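Local coordinates for protein bile acid 7a-dehydratase, BaiE (Clostridium hiranonis DSM 13275, PDB 4L8P) that probably catalyses the 7alpha-dehydration of bile-acid intermediates, removing water from the steroid, and adopts a SnoaL-like, cystatin-like fold in a trimeric assembly, at residues T63-N68 / I152-I158; A117-L123 / A143-Y149; L127-D131 / I179-K185. One frame throughout, in Å; residues are numbered along the deposited sequence.

Contact 1: T63-N68 / I152-I158; sequences TTLSPN and IDGQWYI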
loop_
_atom_site.group_PDB
_atom_site.type_symbol
_atom_site.label_atom_id
_atom_site.label_comp_id
_atom_site.label_asym_id
_atom_site.label_seq_id
_atom_site.Cartn_x
_atom_site.Cartn_y
_atom_site.Cartn_z
ATOM N N THR A 63 -16.140 15.770 3.161
ATOM C CA THR A 63 -15.622 15.966 4.534
ATOM C C THR A 63 -14.101 15.807 4.646
ATOM O O THR A 63 -13.521 16.208 5.641
ATOM C CB THR A 63 -16.274 15.030 5.565
ATOM O OG1 THR A 63 -15.845 13.665 5.367
ATOM C CG2 THR A 63 -17.789 15.122 5.524
ATOM N N THR A 64 -13.464 15.225 3.630
ATOM C CA THR A 64 -12.001 15.123 3.590
ATOM C C THR A 64 -11.302 16.384 3.068
ATOM O O THR A 64 -10.084 16.488 3.177
ATOM C CB THR A 64 -11.538 13.910 2.732
ATOM O OG1 THR A 64 -11.750 14.186 1.339
ATOM C CG2 THR A 64 -12.236 12.613 3.165
ATOM N N LEU A 65 -12.054 17.316 2.484
ATOM C CA LEU A 65 -11.524 18.508 1.836
ATOM C C LEU A 65 -11.565 19.656 2.821
ATOM O O LEU A 65 -12.516 19.801 3.630
ATOM C CB LEU A 65 -12.337 18.878 0.579
ATOM C CG LEU A 65 -12.501 17.753 -0.460
ATOM C CD1 LEU A 65 -13.349 18.214 -1.645
ATOM C CD2 LEU A 65 -11.145 17.242 -0.920
ATOM N N SER A 66 -10.549 20.491 2.760
ATOM C CA SER A 66 -10.458 21.603 3.715
ATOM C C SER A 66 -11.671 22.528 3.690
ATOM O O SER A 66 -12.130 22.877 2.609
ATOM C CB SER A 66 -9.199 22.412 3.459
ATOM O OG SER A 66 -9.158 23.514 4.356
ATOM N N PRO A 67 -12.180 22.924 4.885
ATOM C CA PRO A 67 -13.278 23.915 4.928
ATOM C C PRO A 67 -12.789 25.363 4.748
ATOM O O PRO A 67 -13.609 26.272 4.626
ATOM C CB PRO A 67 -13.883 23.702 6.328
ATOM C CG PRO A 67 -12.750 23.229 7.154
ATOM C CD PRO A 67 -11.867 22.411 6.235
ATOM N N ASN A 68 -11.474 25.565 4.730
ATOM C CA ASN A 68 -10.856 26.882 4.508
ATOM C C ASN A 68 -10.984 27.282 3.025
ATOM O O ASN A 68 -10.170 26.871 2.205
ATOM C CB ASN A 68 -9.382 26.795 4.939
ATOM C CG ASN A 68 -8.614 28.100 4.800
ATOM O OD1 ASN A 68 -9.101 29.098 4.258
ATOM N ND2 ASN A 68 -7.383 28.088 5.299
ATOM N N ILE A 152 -7.200 21.782 11.013
ATOM C CA ILE A 152 -8.129 22.816 11.478
ATOM C C ILE A 152 -8.939 22.209 12.607
ATOM O O ILE A 152 -9.539 21.143 12.424
ATOM C CB ILE A 152 -9.050 23.285 10.332
ATOM C CG1 ILE A 152 -8.214 23.941 9.223
ATOM C CG2 ILE A 152 -10.115 24.246 10.879
ATOM C CD1 ILE A 152 -8.946 24.152 7.913
ATOM N N ASP A 153 -8.912 22.862 13.783
ATOM C CA ASP A 153 -9.620 22.393 14.982
ATOM C C ASP A 153 -9.433 20.906 15.266
ATOM O O ASP A 153 -10.405 20.184 15.488
ATOM C CB ASP A 153 -11.117 22.759 14.891
ATOM C CG ASP A 153 -11.355 24.262 14.702
ATOM O OD1 ASP A 153 -10.517 25.088 15.131
ATOM O OD2 ASP A 153 -12.393 24.624 14.113
ATOM N N GLY A 154 -8.184 20.438 15.192
ATOM C CA GLY A 154 -7.812 19.062 15.547
ATOM C C GLY A 154 -7.927 18.000 14.465
ATOM O O GLY A 154 -7.596 16.835 14.688
ATOM N N GLN A 155 -8.402 18.398 13.284
ATOM C CA GLN A 155 -8.712 17.472 12.212
ATOM C C GLN A 155 -7.906 17.846 10.971
ATOM O O GLN A 155 -7.814 19.033 10.622
ATOM C CB GLN A 155 -10.212 17.564 11.884
ATOM C CG GLN A 155 -10.694 16.759 10.682
ATOM C CD GLN A 155 -10.598 15.271 10.883
ATOM O OE1 GLN A 155 -10.891 14.756 11.969
ATOM N NE2 GLN A 155 -10.190 14.556 9.829
ATOM N N TRP A 156 -7.360 16.833 10.308
ATOM C CA TRP A 156 -6.637 17.013 9.050
ATOM C C TRP A 156 -7.577 16.978 7.846
ATOM O O TRP A 156 -8.525 16.192 7.815
ATOM C CB TRP A 156 -5.544 15.938 8.890
ATOM C CG TRP A 156 -4.367 16.178 9.797
ATOM C CD1 TRP A 156 -4.122 15.588 10.998
ATOM C CD2 TRP A 156 -3.278 17.098 9.569
ATOM N NE1 TRP A 156 -2.950 16.067 11.533
ATOM C CE2 TRP A 156 -2.407 16.996 10.678
ATOM C CE3 TRP A 156 -2.949 17.994 8.524
ATOM C CZ2 TRP A 156 -1.206 17.765 10.774
ATOM C CZ3 TRP A 156 -1.767 18.742 8.622
ATOM C CH2 TRP A 156 -0.920 18.634 9.754
ATOM N N TYR A 157 -7.275 17.827 6.873
ATOM C CA TYR A 157 -8.010 17.938 5.622
ATOM C C TYR A 157 -7.046 18.036 4.447
ATOM O O TYR A 157 -5.934 18.498 4.588
ATOM C CB TYR A 157 -8.902 19.191 5.602
ATOM C CG TYR A 157 -9.920 19.240 6.704
ATOM C CD1 TYR A 157 -11.191 18.685 6.519
ATOM C CD2 TYR A 157 -9.639 19.835 7.925
ATOM C CE1 TYR A 157 -12.144 18.712 7.508
ATOM C CE2 TYR A 157 -10.608 19.868 8.942
ATOM C CZ TYR A 157 -11.855 19.306 8.723
ATOM O OH TYR A 157 -12.804 19.305 9.724
ATOM N N ILE A 158 -7.540 17.655 3.272
ATOM C CA ILE A 158 -6.801 17.786 2.015
ATOM C C ILE A 158 -7.154 19.148 1.422
ATOM O O ILE A 158 -8.334 19.466 1.281
ATOM C CB ILE A 158 -7.204 16.656 1.040
ATOM C CG1 ILE A 158 -7.035 15.273 1.665
ATOM C CG2 ILE A 158 -6.380 16.734 -0.214
ATOM C CD1 ILE A 158 -7.650 14.159 0.849
HETATM O O HOH W 1 -11.194 15.440 7.252
#

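Contact 2: A117-L123 / A143-Y149; sequences ATGRWYL and AFYTDKY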
loop_
_atom_site.group_PDB
_atom_site.type_symbol
_atom_site.label_atom_id
_atom_site.label_comp_id
_atom_site.label_asym_id
_atom_site.label_seq_id
_atom_site.Cartn_x
_atom_site.Cartn_y
_atom_site.Cartn_z
ATOM N N ALA A 117 1.060 20.031 6.292
ATOM C CA ALA A 117 1.845 18.852 5.949
ATOM C C ALA A 117 1.813 18.602 4.476
ATOM O O ALA A 117 0.951 19.163 3.766
ATOM C CB ALA A 117 1.292 17.642 6.710
ATOM N N THR A 118 2.725 17.727 4.044
ATOM C CA THR A 118 2.897 17.346 2.636
ATOM C C THR A 118 2.867 15.830 2.593
ATOM O O THR A 118 3.430 15.188 3.477
ATOM C CB THR A 118 4.238 17.878 2.080
ATOM O OG1 THR A 118 4.262 19.318 2.161
ATOM C CG2 THR A 118 4.467 17.466 0.618
ATOM N N GLY A 119 2.264 15.251 1.554
ATOM C CA GLY A 119 2.250 13.818 1.404
ATOM C C GLY A 119 2.463 13.355 -0.019
ATOM O O GLY A 119 1.646 13.681 -0.888
ATOM N N ARG A 120 3.533 12.605 -0.246
ATOM C CA ARG A 120 3.733 11.927 -1.516
ATOM C C ARG A 120 3.037 10.583 -1.498
ATOM O O ARG A 120 3.119 9.815 -0.516
ATOM C CB ARG A 120 5.187 11.738 -1.841
ATOM C CG ARG A 120 6.000 13.023 -1.885
ATOM C CD ARG A 120 7.408 12.631 -2.325
ATOM N NE ARG A 120 8.274 13.752 -2.616
ATOM C CZ ARG A 120 8.504 14.297 -3.822
ATOM N NH1 ARG A 120 7.922 13.867 -4.936
ATOM N NH2 ARG A 120 9.364 15.314 -3.909
ATOM N N TRP A 121 2.342 10.301 -2.596
ATOM C CA TRP A 121 1.634 9.047 -2.761
ATOM C C TRP A 121 1.925 8.525 -4.146
ATOM O O TRP A 121 1.996 9.297 -5.093
ATOM C CB TRP A 121 0.122 9.213 -2.609
ATOM C CG TRP A 121 -0.301 9.531 -1.193
ATOM C CD1 TRP A 121 -0.386 10.772 -0.615
ATOM C CD2 TRP A 121 -0.619 8.586 -0.180
ATOM N NE1 TRP A 121 -0.745 10.651 0.696
ATOM C CE2 TRP A 121 -0.927 9.319 0.992
ATOM C CE3 TRP A 121 -0.751 7.190 -0.158
ATOM C CZ2 TRP A 121 -1.317 8.675 2.188
ATOM C CZ3 TRP A 121 -1.164 6.566 1.006
ATOM C CH2 TRP A 121 -1.472 7.309 2.157
ATOM N N TYR A 122 2.012 7.203 -4.252
ATOM C CA TYR A 122 2.281 6.505 -5.533
ATOM C C TYR A 122 0.932 5.885 -5.915
ATOM O O TYR A 122 0.454 4.970 -5.239
ATOM C CB TYR A 122 3.357 5.412 -5.317
ATOM C CG TYR A 122 3.905 4.767 -6.592
ATOM C CD1 TYR A 122 3.085 4.486 -7.690
ATOM C CD2 TYR A 122 5.250 4.436 -6.687
ATOM C CE1 TYR A 122 3.606 3.898 -8.848
ATOM C CE2 TYR A 122 5.784 3.857 -7.835
ATOM C CZ TYR A 122 4.951 3.579 -8.903
ATOM O OH TYR A 122 5.487 3.036 -10.059
ATOM N N LEU A 123 0.293 6.419 -6.950
ATOM C CA LEU A 123 -1.062 6.024 -7.364
ATOM C C LEU A 123 -1.026 5.069 -8.534
ATOM O O LEU A 123 -0.320 5.315 -9.491
ATOM C CB LEU A 123 -1.855 7.254 -7.809
ATOM C CG LEU A 123 -2.804 7.826 -6.798
ATOM C CD1 LEU A 123 -4.002 6.876 -6.579
ATOM C CD2 LEU A 123 -2.020 8.136 -5.524
ATOM N N ALA A 143 0.670 7.433 -11.287
ATOM C CA ALA A 143 1.041 8.813 -11.042
ATOM C C ALA A 143 1.757 8.980 -9.716
ATOM O O ALA A 143 1.499 8.229 -8.777
ATOM C CB ALA A 143 -0.206 9.700 -11.081
ATOM N N PHE A 144 2.650 9.980 -9.656
ATOM C CA PHE A 144 3.249 10.419 -8.398
ATOM C C PHE A 144 2.508 11.692 -7.995
ATOM O O PHE A 144 2.606 12.700 -8.686
ATOM C CB PHE A 144 4.725 10.744 -8.583
ATOM C CG PHE A 144 5.563 9.575 -9.030
ATOM C CD1 PHE A 144 5.634 8.442 -8.250
ATOM C CD2 PHE A 144 6.328 9.645 -10.212
ATOM C CE1 PHE A 144 6.436 7.363 -8.636
ATOM C CE2 PHE A 144 7.130 8.572 -10.594
ATOM C CZ PHE A 144 7.158 7.444 -9.801
ATOM N N TYR A 145 1.817 11.636 -6.864
ATOM C CA TYR A 145 1.070 12.783 -6.294
ATOM C C TYR A 145 1.851 13.357 -5.140
ATOM O O TYR A 145 2.506 12.620 -4.373
ATOM C CB TYR A 145 -0.297 12.312 -5.784
ATOM C CG TYR A 145 -1.365 12.330 -6.852
ATOM C CD1 TYR A 145 -1.467 11.315 -7.784
ATOM C CD2 TYR A 145 -2.244 13.414 -6.970
ATOM C CE1 TYR A 145 -2.427 11.349 -8.783
ATOM C CE2 TYR A 145 -3.217 13.446 -7.967
ATOM C CZ TYR A 145 -3.300 12.413 -8.867
ATOM O OH TYR A 145 -4.251 12.434 -9.864
ATOM N N THR A 146 1.820 14.681 -5.038
ATOM C CA THR A 146 2.276 15.390 -3.850
ATOM C C THR A 146 1.138 16.262 -3.309
ATOM O O THR A 146 0.832 17.321 -3.860
ATOM C CB THR A 146 3.555 16.205 -4.140
ATOM O OG1 THR A 146 4.557 15.312 -4.656
ATOM C CG2 THR A 146 4.066 16.838 -2.879
ATOM N N ASP A 147 0.529 15.800 -2.216
ATOM C CA ASP A 147 -0.632 16.441 -1.569
ATOM C C ASP A 147 -0.159 17.488 -0.562
ATOM O O ASP A 147 0.933 17.335 0.022
ATOM C CB ASP A 147 -1.424 15.451 -0.717
ATOM C CG ASP A 147 -2.137 14.363 -1.508
ATOM O OD1 ASP A 147 -2.242 14.418 -2.768
ATOM O OD2 ASP A 147 -2.663 13.446 -0.848
ATOM N N LYS A 148 -1.015 18.474 -0.317
ATOM C CA LYS A 148 -0.834 19.429 0.766
ATOM C C LYS A 148 -2.060 19.298 1.688
ATOM O O LYS A 148 -3.220 19.286 1.213
ATOM C CB LYS A 148 -0.718 20.864 0.252
ATOM C CG LYS A 148 0.441 21.102 -0.701
ATOM C CD LYS A 148 1.786 20.961 0.007
ATOM C CE LYS A 148 2.979 21.000 -0.941
ATOM N NZ LYS A 148 4.231 21.059 -0.135
ATOM N N TYR A 149 -1.796 19.265 2.994
ATOM C CA TYR A 149 -2.827 19.076 4.010
ATOM C C TYR A 149 -2.786 20.217 4.995
ATOM O O TYR A 149 -1.744 20.864 5.215
ATOM C CB TYR A 149 -2.633 17.764 4.797
ATOM C CG TYR A 149 -2.399 16.532 3.949
ATOM C CD1 TYR A 149 -3.472 15.835 3.366
ATOM C CD2 TYR A 149 -1.132 16.082 3.703
ATOM C CE1 TYR A 149 -3.237 14.711 2.548
ATOM C CE2 TYR A 149 -0.906 14.967 2.919
ATOM C CZ TYR A 149 -1.971 14.274 2.351
ATOM O OH TYR A 149 -1.732 13.147 1.549
HETATM O O HOH W 2 5.436 12.318 -5.285
#

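Contact 3: L127-D131 / I179-K185; sequences LIFTD and ITSNMHK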
loop_
_atom_site.group_PDB
_atom_site.type_symbol
_atom_site.label_atom_id
_atom_site.label_comp_id
_atom_site.label_asym_id
_atom_site.label_seq_id
_atom_site.Cartn_x
_atom_site.Cartn_y
_atom_site.Cartn_z
ATOM N N LEU A 127 -9.807 2.297 -14.550
ATOM C CA LEU A 127 -11.161 2.770 -14.825
ATOM C C LEU A 127 -11.779 1.833 -15.849
ATOM O O LEU A 127 -11.115 1.441 -16.817
ATOM C CB LEU A 127 -11.166 4.204 -15.356
ATOM C CG LEU A 127 -10.315 5.265 -14.649
ATOM C CD1 LEU A 127 -10.437 6.550 -15.462
ATOM C CD2 LEU A 127 -10.709 5.469 -13.188
ATOM N N ILE A 128 -13.046 1.468 -15.618
ATOM C CA ILE A 128 -13.824 0.626 -16.541
ATOM C C ILE A 128 -15.210 1.257 -16.760
ATOM O O ILE A 128 -15.937 1.527 -15.810
ATOM C CB ILE A 128 -14.005 -0.808 -15.981
ATOM C CG1 ILE A 128 -12.631 -1.491 -15.804
ATOM C CG2 ILE A 128 -14.947 -1.634 -16.868
ATOM C CD1 ILE A 128 -12.650 -2.756 -14.973
ATOM N N PHE A 129 -15.549 1.497 -18.018
ATOM C CA PHE A 129 -16.878 1.985 -18.384
ATOM C C PHE A 129 -17.736 0.783 -18.795
ATOM O O PHE A 129 -17.377 0.036 -19.714
ATOM C CB PHE A 129 -16.763 3.025 -19.503
ATOM C CG PHE A 129 -16.138 4.315 -19.057
ATOM C CD1 PHE A 129 -14.753 4.485 -19.090
ATOM C CD2 PHE A 129 -16.937 5.354 -18.567
ATOM C CE1 PHE A 129 -14.174 5.669 -18.655
ATOM C CE2 PHE A 129 -16.365 6.539 -18.140
ATOM C CZ PHE A 129 -14.987 6.699 -18.188
ATOM N N THR A 130 -18.889 0.617 -18.141
ATOM C CA THR A 130 -19.715 -0.586 -18.339
ATOM C C THR A 130 -20.882 -0.363 -19.263
ATOM O O THR A 130 -21.448 -1.334 -19.771
ATOM C CB THR A 130 -20.282 -1.104 -17.000
ATOM O OG1 THR A 130 -21.047 -0.081 -16.373
ATOM C CG2 THR A 130 -19.148 -1.508 -16.067
ATOM N N ASP A 131 -21.288 0.890 -19.430
ATOM C CA ASP A 131 -22.514 1.229 -20.185
ATOM C C ASP A 131 -22.325 2.628 -20.701
ATOM O O ASP A 131 -21.351 3.283 -20.345
ATOM C CB ASP A 131 -23.780 1.164 -19.301
ATOM C CG ASP A 131 -24.007 -0.223 -18.679
ATOM O OD1 ASP A 131 -24.610 -1.091 -19.355
ATOM O OD2 ASP A 131 -23.545 -0.470 -17.530
ATOM N N ILE A 179 -18.142 -9.408 -16.232
ATOM C CA ILE A 179 -18.136 -8.657 -14.992
ATOM C C ILE A 179 -19.207 -9.292 -14.115
ATOM O O ILE A 179 -20.409 -9.163 -14.379
ATOM C CB ILE A 179 -18.403 -7.150 -15.199
ATOM C CG1 ILE A 179 -17.313 -6.531 -16.092
ATOM C CG2 ILE A 179 -18.475 -6.427 -13.851
ATOM C CD1 ILE A 179 -17.581 -5.107 -16.530
ATOM N N THR A 180 -18.758 -9.979 -13.076
ATOM C CA THR A 180 -19.617 -10.753 -12.206
ATOM C C THR A 180 -20.102 -9.966 -10.993
ATOM O O THR A 180 -21.126 -10.316 -10.423
ATOM C CB THR A 180 -18.914 -12.039 -11.745
ATOM O OG1 THR A 180 -17.702 -11.696 -11.071
ATOM C CG2 THR A 180 -18.604 -12.925 -12.944
ATOM N N SER A 181 -19.392 -8.916 -10.626
ATOM C CA SER A 181 -19.784 -8.043 -9.521
ATOM C C SER A 181 -19.527 -6.609 -9.918
ATOM O O SER A 181 -18.536 -6.286 -10.596
ATOM C CB SER A 181 -18.969 -8.346 -8.259
ATOM O OG SER A 181 -19.320 -9.581 -7.688
ATOM N N ASN A 182 -20.415 -5.724 -9.463
ATOM C CA ASN A 182 -20.258 -4.295 -9.712
ATOM C C ASN A 182 -21.081 -3.570 -8.656
ATOM O O ASN A 182 -22.328 -3.600 -8.714
ATOM C CB ASN A 182 -20.715 -3.942 -11.147
ATOM C CG ASN A 182 -20.661 -2.452 -11.443
ATOM O OD1 ASN A 182 -20.393 -1.638 -10.555
ATOM N ND2 ASN A 182 -20.853 -2.086 -12.717
HETATM N N MSE A 183 -20.402 -2.916 -7.705
HETATM C CA MSE A 183 -21.121 -2.273 -6.582
HETATM C C MSE A 183 -22.040 -1.156 -7.029
HETATM O O MSE A 183 -22.972 -0.797 -6.284
HETATM C CB MSE A 183 -20.182 -1.781 -5.494
HETATM C CG MSE A 183 -19.332 -0.632 -5.999
HETATM SE SE MSE A 183 -18.230 0.131 -4.589
HETATM C CE MSE A 183 -19.522 0.988 -3.423
ATOM N N HIS A 184 -21.833 -0.633 -8.234
ATOM C CA HIS A 184 -22.595 0.516 -8.727
ATOM C C HIS A 184 -23.862 0.079 -9.451
ATOM O O HIS A 184 -24.633 0.941 -9.869
ATOM C CB HIS A 184 -21.729 1.384 -9.624
ATOM C CG HIS A 184 -20.413 1.711 -8.996
ATOM N ND1 HIS A 184 -20.318 2.454 -7.842
ATOM C CD2 HIS A 184 -19.152 1.312 -9.294
ATOM C CE1 HIS A 184 -19.055 2.519 -7.465
ATOM N NE2 HIS A 184 -18.323 1.848 -8.339
ATOM N N LYS A 185 -24.054 -1.235 -9.596
ATOM C CA LYS A 185 -25.336 -1.830 -10.031
ATOM C C LYS A 185 -26.084 -2.545 -8.907
ATOM O O LYS A 185 -27.300 -2.725 -9.000
ATOM C CB LYS A 185 -25.060 -2.840 -11.125
ATOM C CG LYS A 185 -24.529 -2.209 -12.398
ATOM C CD LYS A 185 -24.360 -3.259 -13.500
ATOM C CE LYS A 185 -23.896 -2.658 -14.827
ATOM N NZ LYS A 185 -24.850 -1.680 -15.409
HETATM O O HOH W 3 -21.017 0.601 -13.682
#

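Contact 1: T63-N68 / I152-I158
Pro-67 lies over one face of the Tyr-157 ring: its CD sits above the middle, 3.6 Å from the ring centroid and only 5° off the normal, a well-centred CH-pi contact. The proline crosses the tyrosine at about a right angle, so a corner of the pyrrolidine meets the flat of the ring. At the ring's edge, near its plane, Thr-63 O approaches Tyr-157 CE1. Tyr-157 CG stands anti to its own carbonyl carbon (chi1 -59°), which carries the ring into the bend of 63-68, and at its root Tyr-157 CB lies 3.4 Å from Ser-66 CA.

A second bump is the CD1 methyl at the end of Ile-152. It fits a shallow hollow lined by Ser-66 OG, Pro-67 CD and Asn-68 CB, meeting the hydroxyl oxygen OG at 3.6 Å. That hydroxyl is bonded to Glu-150, and it also accepts from Asn-68 N, closing an ST turn at the same place.

Beneath the side chains the backbones meet in a single bridge of Leu-65 with Ile-158. Ile-158 N donates almost straight to Thr-64 O at 2.8 Å, and Ser-66 N to Ile-158 O at 2.9 Å. One water joins Thr-63 O, Gln-155 NE2 and Trp-156 O. Leu-65 turns the other way, onto helix 83-93. Ile-152 to Gln-155 form a type I' turn, the tight hairpin turn between strands 137-152 and 155-172; the loop after helix 58-62 thus docks beside strand 155-172, an edge strand, within this chain, of the SnoaL-like, cystatin-like sheet.

Contact 2: A117-L123 / A143-Y149
Tyr-149 reaches across to strand 117-123, and its side chain can be followed atom by atom. CB starts beside Ala-117 O. CG stands anti to the carbonyl carbon (chi1 -49°), sending the ring along the neighbouring strand, where CD2 lies 4.2 Å from Ala-117 CB. Next, CE2 passes Gly-119 N at 3.5 Å; Gly-119 has no side chain in the way of the ring and its hydroxyl. At the tip, Tyr-149 OH receives the indole N-H of Trp-121 NE1 at 2.8 Å, bent to 142° at the hydrogen and a little out of the indole plane, and makes a weak bond to Asp-147 OD2. That carboxylate also has partners in Lys-46 and Thr-161, so the chain of bonds from Trp-121 through Tyr-149 to Asp-147 continues to both.

The same sheet face carries Leu-123, whose CG packs on Tyr-145 CD1 at 3.9 Å. On the other face, Phe-144 points its edge at the face of Tyr-122, an edge-to-face pair with planes 72° apart. Farther along, the chain of Lys-148 bends at its second torsion, and NZ donates a hydrogen bond to Thr-118 OG1 (2.9 Å), which is also bonded to Asp-112. A water links Arg-120 NH1 with Tyr-145 O.

Underneath is a regular antiparallel hairpin, with hydrogen-bonded pairs at Ala-117/Tyr-149, Gly-119/Asp-147, Trp-121/Tyr-145 and Leu-123/Ala-143. These are the two inner strands of the four-stranded sheet, between 98-111 and 155-172. Helix 22-55 packs on the face of Ala-117, Leu-123 and Tyr-149, while Arg-51 of the second subunit packs against Arg-120 and Phe-144 on the other.

Contact 3: L127-D131 / I179-K185
Asp-131 and Lys-185 come from opposite directions and join in a salt bridge, OD2 to NZ 2.8 Å, the closest approach in a contact that is otherwise sparse. The lysine runs extended until its last torsion (chi4 -62°), where the turn at CE swings the ammonium onto the carboxylate. Thr-130 OG1 donates to that same OD2, also at 2.8 Å. The two donors arrive from opposite faces of the carboxylate plane, each more than 30° out of it, so one oxygen is gripped between hydroxyl and ammonium.

The rest is looser. Thr-130 CG2 touches Asn-182 ND2 at 3.8 Å and packs on Ile-179 CD1 at 4.0 Å, and Ile-128 CG2 only just brushes Ile-179 CD1 at 4.4 Å. The backbones stay well apart, the nearest alpha carbons being those of Thr-130 and Ile-179 at 8.9 Å. A water spans the gap, donating to Thr-130 OG1 and accepting from Asn-182 ND2. The asparagine is well placed for this: its OD1 takes His-184 N at 2.9 Å in an Asx turn, which fixes the amide and leaves ND2 facing the threonine. Lys-185 marks the solvent side.

Glu-97 O, just before strand 98-111, also lies in hydrogen-bonding position to Thr-130 OG1, so the single hydroxyl proton must be shared or alternate between it and OD2. Ile-179, Ser-181 and Asn-182 pair antiparallel with a strand of the third subunit, so the sheet runs on into that subunit, while side chains of 179-185 reach back to 127-131. With the ammonium of Lys-185 on it, Asp-131 would be expected to stay ionised, and the joint relies on charge and a bridging water more than on buried apolar surface.

From the N terminus the chain passes the long helix 22-55 and reaches 63-68, where contact 1 opens a loop that closes only at 152-158, after most of the sheet has been laid down. Contact 2, 117-123 with 143-149, lies wholly within that loop and closes the shorter hairpin of the central strands; the two touch where Tyr-149 meets Trp-156 and Ile-158. Contact 3 starts at 127-131, inside both loops, and ends at 179-185, beyond both, so it crosses each of them. Contacts 1 and 3 lie on opposite sides of the chain's centre, about 32 Å apart between centres, contact 1 tying the loop after helix 58-62, and contact 3 the C-terminal strand 178-182, to one sheet.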